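Local coordinates for protein GDNF family receptor alpha-3 (Homo sapiens, PDB 2GH0) that serves as the cell-surface receptor for artemin, a growth factor supporting survival of sensory and sympathetic neurons, whose binding leads to autophosphorylation and activation of the RET receptor, at residues 25-36 and 49-57. Residues are numbered along the deposited sequence; the frame is centred on the assembly and turned at random.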
ATOM      1  N   CYS C  25      28.716  -2.659 -16.030  1.00 35.47           N
ATOM      2  CA  CYS C  25      29.254  -4.007 -15.914  1.00 34.25           C
ATOM      3  C   CYS C  25      28.439  -4.872 -14.928  1.00 34.43           C
ATOM      4  O   CYS C  25      28.253  -6.085 -15.156  1.00 34.59           O
ATOM      5  CB  CYS C  25      30.714  -3.948 -15.432  1.00 34.88           C
ATOM      6  SG  CYS C  25      31.597  -5.468 -15.526  1.00 43.00           S
ATOM      7  N   ASP C  26      28.033  -4.283 -13.803  1.00 30.89           N
ATOM      8  CA  ASP C  26      27.182  -4.992 -12.856  1.00 32.40           C
ATOM      9  C   ASP C  26      25.941  -5.555 -13.561  1.00 32.08           C
ATOM     10  O   ASP C  26      25.555  -6.716 -13.357  1.00 32.56           O
ATOM     11  CB  ASP C  26      26.734  -4.020 -11.736  1.00 33.84           C
ATOM     12  CG  ASP C  26      25.827  -4.699 -10.690  1.00 35.76           C
ATOM     13  OD1 ASP C  26      26.199  -5.796 -10.226  1.00 38.55           O
ATOM     14  OD2 ASP C  26      24.746  -4.173 -10.408  1.00 39.11           O
ATOM     15  N   ARG C  27      25.284  -4.738 -14.381  1.00 31.54           N
ATOM     16  CA  ARG C  27      24.002  -5.184 -14.961  1.00 31.23           C
ATOM     17  C   ARG C  27      24.272  -6.352 -15.920  1.00 31.75           C
ATOM     18  O   ARG C  27      23.487  -7.307 -15.972  1.00 30.87           O
ATOM     19  CB  ARG C  27      23.262  -4.058 -15.647  1.00 30.48           C
ATOM     20  CG  ARG C  27      22.616  -3.057 -14.613  1.00 35.02           C
ATOM     21  CD  ARG C  27      21.174  -2.757 -14.863  1.00 45.88           C
ATOM     22  NE  ARG C  27      20.771  -1.575 -14.087  1.00 53.43           N
ATOM     23  CZ  ARG C  27      19.555  -1.061 -14.083  1.00 57.05           C
ATOM     24  NH1 ARG C  27      18.594  -1.615 -14.818  1.00 60.91           N
ATOM     25  NH2 ARG C  27      19.299   0.010 -13.343  1.00 58.73           N
ATOM     26  N   LEU C  28      25.367  -6.246 -16.679  1.00 30.07           N
ATOM     27  CA  LEU C  28      25.707  -7.290 -17.704  1.00 30.67           C
ATOM     28  C   LEU C  28      26.151  -8.608 -17.045  1.00 31.40           C
ATOM     29  O   LEU C  28      25.875  -9.709 -17.563  1.00 32.00           O
ATOM     30  CB  LEU C  28      26.793  -6.780 -18.649  1.00 29.59           C
ATOM     31  CG  LEU C  28      26.321  -5.588 -19.500  1.00 29.45           C
ATOM     32  CD1 LEU C  28      27.610  -5.002 -20.090  1.00 30.22           C
ATOM     33  CD2 LEU C  28      25.438  -6.033 -20.626  1.00 33.21           C
ATOM     34  N   ARG C  29      26.886  -8.493 -15.948  1.00 30.48           N
ATOM     35  CA  ARG C  29      27.358  -9.689 -15.202  1.00 32.25           C
ATOM     36  C   ARG C  29      26.154 -10.344 -14.544  1.00 32.23           C
ATOM     37  O   ARG C  29      26.008 -11.560 -14.583  1.00 32.46           O
ATOM     38  CB  ARG C  29      28.373  -9.286 -14.116  1.00 31.03           C
ATOM     39  CG  ARG C  29      28.853 -10.491 -13.285  1.00 35.84           C
ATOM     40  CD  ARG C  29      30.059 -10.083 -12.371  1.00 33.80           C
ATOM     41  NE  ARG C  29      30.351 -11.126 -11.383  1.00 36.29           N
ATOM     42  CZ  ARG C  29      29.789 -11.215 -10.177  1.00 38.07           C
ATOM     43  NH1 ARG C  29      28.912 -10.319  -9.743  1.00 38.83           N
ATOM     44  NH2 ARG C  29      30.146 -12.200  -9.372  1.00 44.97           N
ATOM     45  N   LYS C  30      25.278  -9.536 -13.948  1.00 34.05           N
ATOM     46  CA  LYS C  30      24.062 -10.055 -13.317  1.00 34.07           C
ATOM     47  C   LYS C  30      23.188 -10.793 -14.344  1.00 33.66           C
ATOM     48  O   LYS C  30      22.550 -11.805 -14.015  1.00 32.89           O
ATOM     49  CB  LYS C  30      23.244  -8.916 -12.659  1.00 35.31           C
ATOM     50  CG  LYS C  30      23.666  -8.667 -11.178  1.00 39.24           C
ATOM     51  CD  LYS C  30      22.494  -8.131 -10.309  1.00 42.23           C
ATOM     52  CE  LYS C  30      22.641  -8.394  -8.778  1.00 38.00           C
ATOM     53  NZ  LYS C  30      21.914  -7.116  -7.956  1.00 36.75           N
ATOM     54  N   ALA C  31      23.090 -10.220 -15.544  1.00 33.06           N
ATOM     55  CA  ALA C  31      22.325 -10.805 -16.627  1.00 33.72           C
ATOM     56  C   ALA C  31      22.801 -12.214 -17.018  1.00 33.12           C
ATOM     57  O   ALA C  31      21.974 -13.119 -17.137  1.00 31.76           O
ATOM     58  CB  ALA C  31      22.338  -9.883 -17.857  1.00 34.38           C
ATOM     59  N   TYR C  32      24.116 -12.428 -17.216  1.00 31.80           N
ATOM     60  CA  TYR C  32      24.535 -13.778 -17.569  1.00 31.92           C
ATOM     61  C   TYR C  32      24.551 -14.697 -16.360  1.00 33.29           C
ATOM     62  O   TYR C  32      24.329 -15.899 -16.496  1.00 33.46           O
ATOM     63  CB  TYR C  32      25.883 -13.820 -18.340  1.00 30.59           C
ATOM     64  CG  TYR C  32      27.182 -13.820 -17.508  1.00 30.33           C
ATOM     65  CD1 TYR C  32      28.018 -12.705 -17.471  1.00 29.82           C
ATOM     66  CD2 TYR C  32      27.580 -14.964 -16.787  1.00 30.26           C
ATOM     67  CE1 TYR C  32      29.216 -12.728 -16.730  1.00 28.48           C
ATOM     68  CE2 TYR C  32      28.745 -15.011 -16.070  1.00 31.20           C
ATOM     69  CZ  TYR C  32      29.572 -13.889 -16.042  1.00 31.34           C
ATOM     70  OH  TYR C  32      30.753 -13.919 -15.296  1.00 31.68           O
ATOM     71  N   GLY C  33      24.843 -14.140 -15.180  1.00 32.59           N
ATOM     72  CA  GLY C  33      24.835 -14.949 -13.975  1.00 32.93           C
ATOM     73  C   GLY C  33      23.459 -15.555 -13.775  1.00 33.29           C
ATOM     74  O   GLY C  33      23.337 -16.711 -13.360  1.00 34.16           O
ATOM     75  N   GLU C  34      22.419 -14.753 -14.030  1.00 32.50           N
ATOM     76  CA  GLU C  34      21.029 -15.233 -13.955  1.00 34.03           C
ATOM     77  C   GLU C  34      20.723 -16.294 -15.020  1.00 34.09           C
ATOM     78  O   GLU C  34      20.072 -17.311 -14.712  1.00 34.54           O
ATOM     79  CB  GLU C  34      20.029 -14.080 -14.111  1.00 33.14           C
ATOM     80  CG  GLU C  34      18.567 -14.514 -14.025  1.00 34.53           C
ATOM     81  CD  GLU C  34      17.592 -13.351 -13.945  1.00 37.93           C
ATOM     82  OE1 GLU C  34      17.978 -12.194 -14.235  1.00 43.68           O
ATOM     83  OE2 GLU C  34      16.409 -13.611 -13.613  1.00 43.30           O
ATOM     84  N   ALA C  35      21.106 -16.001 -16.254  1.00 33.61           N
ATOM     85  CA  ALA C  35      20.901 -16.912 -17.413  1.00 34.38           C
ATOM     86  C   ALA C  35      21.657 -18.254 -17.302  1.00 34.76           C
ATOM     87  O   ALA C  35      21.223 -19.256 -17.834  1.00 32.16           O
ATOM     88  CB  ALA C  35      21.243 -16.213 -18.696  1.00 33.78           C
ATOM     89  N   CYS C  36      22.727 -18.266 -16.522  1.00 34.79           N
ATOM     90  CA  CYS C  36      23.636 -19.375 -16.458  1.00 36.16           C
ATOM     91  C   CYS C  36      23.565 -20.154 -15.144  1.00 37.54           C
ATOM     92  O   CYS C  36      24.312 -21.120 -14.969  1.00 37.15           O
ATOM     93  CB  CYS C  36      25.053 -18.879 -16.687  1.00 34.92           C
ATOM     94  SG  CYS C  36      25.364 -18.071 -18.271  1.00 35.52           S
ATOM     95  N   GLN C  49      23.797 -14.418 -23.290  1.00 33.33           N
ATOM     96  CA  GLN C  49      24.136 -13.390 -22.238  1.00 32.71           C
ATOM     97  C   GLN C  49      25.642 -13.248 -22.037  1.00 32.31           C
ATOM     98  O   GLN C  49      26.143 -12.150 -21.722  1.00 31.71           O
ATOM     99  CB  GLN C  49      23.407 -13.698 -20.918  1.00 32.17           C
ATOM    100  CG  GLN C  49      21.871 -13.573 -21.039  1.00 34.68           C
ATOM    101  CD  GLN C  49      21.504 -12.160 -21.525  1.00 41.00           C
ATOM    102  OE1 GLN C  49      21.862 -11.169 -20.902  1.00 48.91           O
ATOM    103  NE2 GLN C  49      20.876 -12.076 -22.674  1.00 46.94           N
ATOM    104  N   LEU C  50      26.386 -14.341 -22.184  1.00 31.54           N
ATOM    105  CA  LEU C  50      27.870 -14.281 -22.203  1.00 31.68           C
ATOM    106  C   LEU C  50      28.395 -13.440 -23.374  1.00 31.22           C
ATOM    107  O   LEU C  50      29.292 -12.575 -23.194  1.00 32.10           O
ATOM    108  CB  LEU C  50      28.497 -15.711 -22.195  1.00 31.81           C
ATOM    109  CG  LEU C  50      28.422 -16.431 -20.834  1.00 32.11           C
ATOM    110  CD1 LEU C  50      28.764 -17.865 -21.058  1.00 34.63           C
ATOM    111  CD2 LEU C  50      29.417 -15.838 -19.802  1.00 31.01           C
ATOM    112  N   LEU C  51      27.850 -13.670 -24.558  1.00 31.86           N
ATOM    113  CA  LEU C  51      28.276 -12.929 -25.737  1.00 32.24           C
ATOM    114  C   LEU C  51      28.036 -11.442 -25.545  1.00 30.32           C
ATOM    115  O   LEU C  51      28.914 -10.609 -25.849  1.00 30.73           O
ATOM    116  CB  LEU C  51      27.534 -13.421 -26.978  1.00 33.79           C
ATOM    117  CG  LEU C  51      28.078 -14.739 -27.588  1.00 34.40           C
ATOM    118  CD1 LEU C  51      27.044 -15.230 -28.566  1.00 39.29           C
ATOM    119  CD2 LEU C  51      29.419 -14.549 -28.272  1.00 36.27           C
ATOM    120  N   THR C  52      26.870 -11.110 -25.028  1.00 31.20           N
ATOM    121  CA  THR C  52      26.520  -9.686 -24.762  1.00 30.90           C
ATOM    122  C   THR C  52      27.456  -9.097 -23.742  1.00 30.91           C
ATOM    123  O   THR C  52      27.898  -7.945 -23.886  1.00 31.40           O
ATOM    124  CB  THR C  52      25.114  -9.597 -24.241  1.00 30.79           C
ATOM    125  OG1 THR C  52      24.261 -10.096 -25.280  1.00 32.00           O
ATOM    126  CG2 THR C  52      24.734  -8.165 -23.903  1.00 33.54           C
ATOM    127  N   PHE C  53      27.786  -9.879 -22.718  1.00 29.94           N
ATOM    128  CA  PHE C  53      28.638  -9.345 -21.654  1.00 31.27           C
ATOM    129  C   PHE C  53      29.977  -8.901 -22.238  1.00 32.03           C
ATOM    130  O   PHE C  53      30.439  -7.834 -21.945  1.00 33.86           O
ATOM    131  CB  PHE C  53      28.915 -10.383 -20.519  1.00 30.66           C
ATOM    132  CG  PHE C  53      29.898  -9.858 -19.485  1.00 32.07           C
ATOM    133  CD1 PHE C  53      29.451  -9.009 -18.494  1.00 33.62           C
ATOM    134  CD2 PHE C  53      31.271 -10.165 -19.571  1.00 36.41           C
ATOM    135  CE1 PHE C  53      30.321  -8.466 -17.537  1.00 32.06           C
ATOM    136  CE2 PHE C  53      32.194  -9.638 -18.641  1.00 33.91           C
ATOM    137  CZ  PHE C  53      31.698  -8.764 -17.615  1.00 34.33           C
ATOM    138  N   PHE C  54      30.660  -9.753 -23.005  1.00 32.37           N
ATOM    139  CA  PHE C  54      31.967  -9.365 -23.517  1.00 32.32           C
ATOM    140  C   PHE C  54      31.854  -8.297 -24.629  1.00 33.25           C
ATOM    141  O   PHE C  54      32.780  -7.523 -24.860  1.00 33.74           O
ATOM    142  CB  PHE C  54      32.755 -10.627 -23.963  1.00 31.56           C
ATOM    143  CG  PHE C  54      33.144 -11.451 -22.821  1.00 32.06           C
ATOM    144  CD1 PHE C  54      32.414 -12.568 -22.454  1.00 33.45           C
ATOM    145  CD2 PHE C  54      34.197 -11.013 -22.018  1.00 30.87           C
ATOM    146  CE1 PHE C  54      32.772 -13.282 -21.313  1.00 35.80           C
ATOM    147  CE2 PHE C  54      34.569 -11.697 -20.886  1.00 32.60           C
ATOM    148  CZ  PHE C  54      33.856 -12.810 -20.499  1.00 35.50           C
ATOM    149  N   GLU C  55      30.748  -8.298 -25.331  1.00 32.77           N
ATOM    150  CA  GLU C  55      30.491  -7.283 -26.299  1.00 36.22           C
ATOM    151  C   GLU C  55      30.298  -5.866 -25.707  1.00 36.82           C
ATOM    152  O   GLU C  55      30.779  -4.877 -26.296  1.00 38.00           O
ATOM    153  CB  GLU C  55      29.256  -7.668 -27.077  1.00 36.99           C
ATOM    154  CG  GLU C  55      28.952  -6.760 -28.123  1.00 43.09           C
ATOM    155  CD  GLU C  55      27.894  -7.331 -29.046  1.00 52.48           C
ATOM    156  OE1 GLU C  55      27.322  -8.430 -28.731  1.00 49.58           O
ATOM    157  OE2 GLU C  55      27.646  -6.673 -30.096  1.00 55.12           O
ATOM    158  N   LYS C  56      29.584  -5.792 -24.578  1.00 33.99           N
ATOM    159  CA  LYS C  56      29.111  -4.523 -24.035  1.00 34.19           C
ATOM    160  C   LYS C  56      29.943  -3.981 -22.859  1.00 33.59           C
ATOM    161  O   LYS C  56      30.045  -2.769 -22.693  1.00 30.88           O
ATOM    162  CB  LYS C  56      27.613  -4.599 -23.680  1.00 34.13           C
ATOM    163  CG  LYS C  56      26.695  -4.873 -24.906  1.00 38.51           C
ATOM    164  CD  LYS C  56      26.872  -3.857 -25.997  1.00 41.12           C
ATOM    165  CE  LYS C  56      26.117  -4.248 -27.315  1.00 42.24           C
ATOM    166  NZ  LYS C  56      25.906  -2.990 -28.106  1.00 47.76           N
ATOM    167  N   ALA C  57      30.545  -4.854 -22.070  1.00 33.10           N
ATOM    168  CA  ALA C  57      31.282  -4.427 -20.874  1.00 34.80           C
ATOM    169  C   ALA C  57      32.573  -3.737 -21.316  1.00 36.26           C
ATOM    170  O   ALA C  57      33.153  -4.141 -22.318  1.00 36.30           O
ATOM    171  CB  ALA C  57      31.641  -5.629 -20.021  1.00 35.85           C
TER
HETATM  172  O   HOH W   1      25.255  -9.922 -20.194  1.00 29.28           O
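The backbone oxygens of Leu28 and Gln49 are bridged by one water, which donates to Leu28 O at 2.7 Å and to Gln49 O at 2.8 Å. It links two antiparallel helices in the first of the two GDNF/GAS1 domains in this piece of the receptor; the axes of segments 25-35 and 49-56 run at 166°. Each carbonyl also accepts its own helical N-H, from Tyr32 and Phe53, so each oxygen is gripped twice. Beside the water the contact is mostly apolar. Tyr32 turns its edge to the face of Phe53, with centroids 5.4 Å apart and planes at 73°, while Leu50 CD2 sits over a face of the tyrosine, 3.8 Å from the ring centroid. With CG wedged between backbone N and carbonyl carbon (chi1 85°), the tyrosine offers that face to Leu50 and its CE1 edge to Phe53; Arg29 O lies over the opposite face. Its hydroxyl bonds Thr84 O. Replacing the tyrosine by an alanine would probably leave the Phe53 face and Leu50 CD2 without their aromatic partner and Thr84 O without this hydroxyl. One turn earlier, branched Leu28 sets CD1 3.6 Å from Lys56 CB and CD2 toward Thr52 CG2, and small Ala35 lets Gln49 CG come close. Disulfides to Cys19 and Cys46 fix Cys25 and Cys36; at the edge of the Phe53 ring, Cys25 SG lies 3.8 Å from CE1 of Phe53.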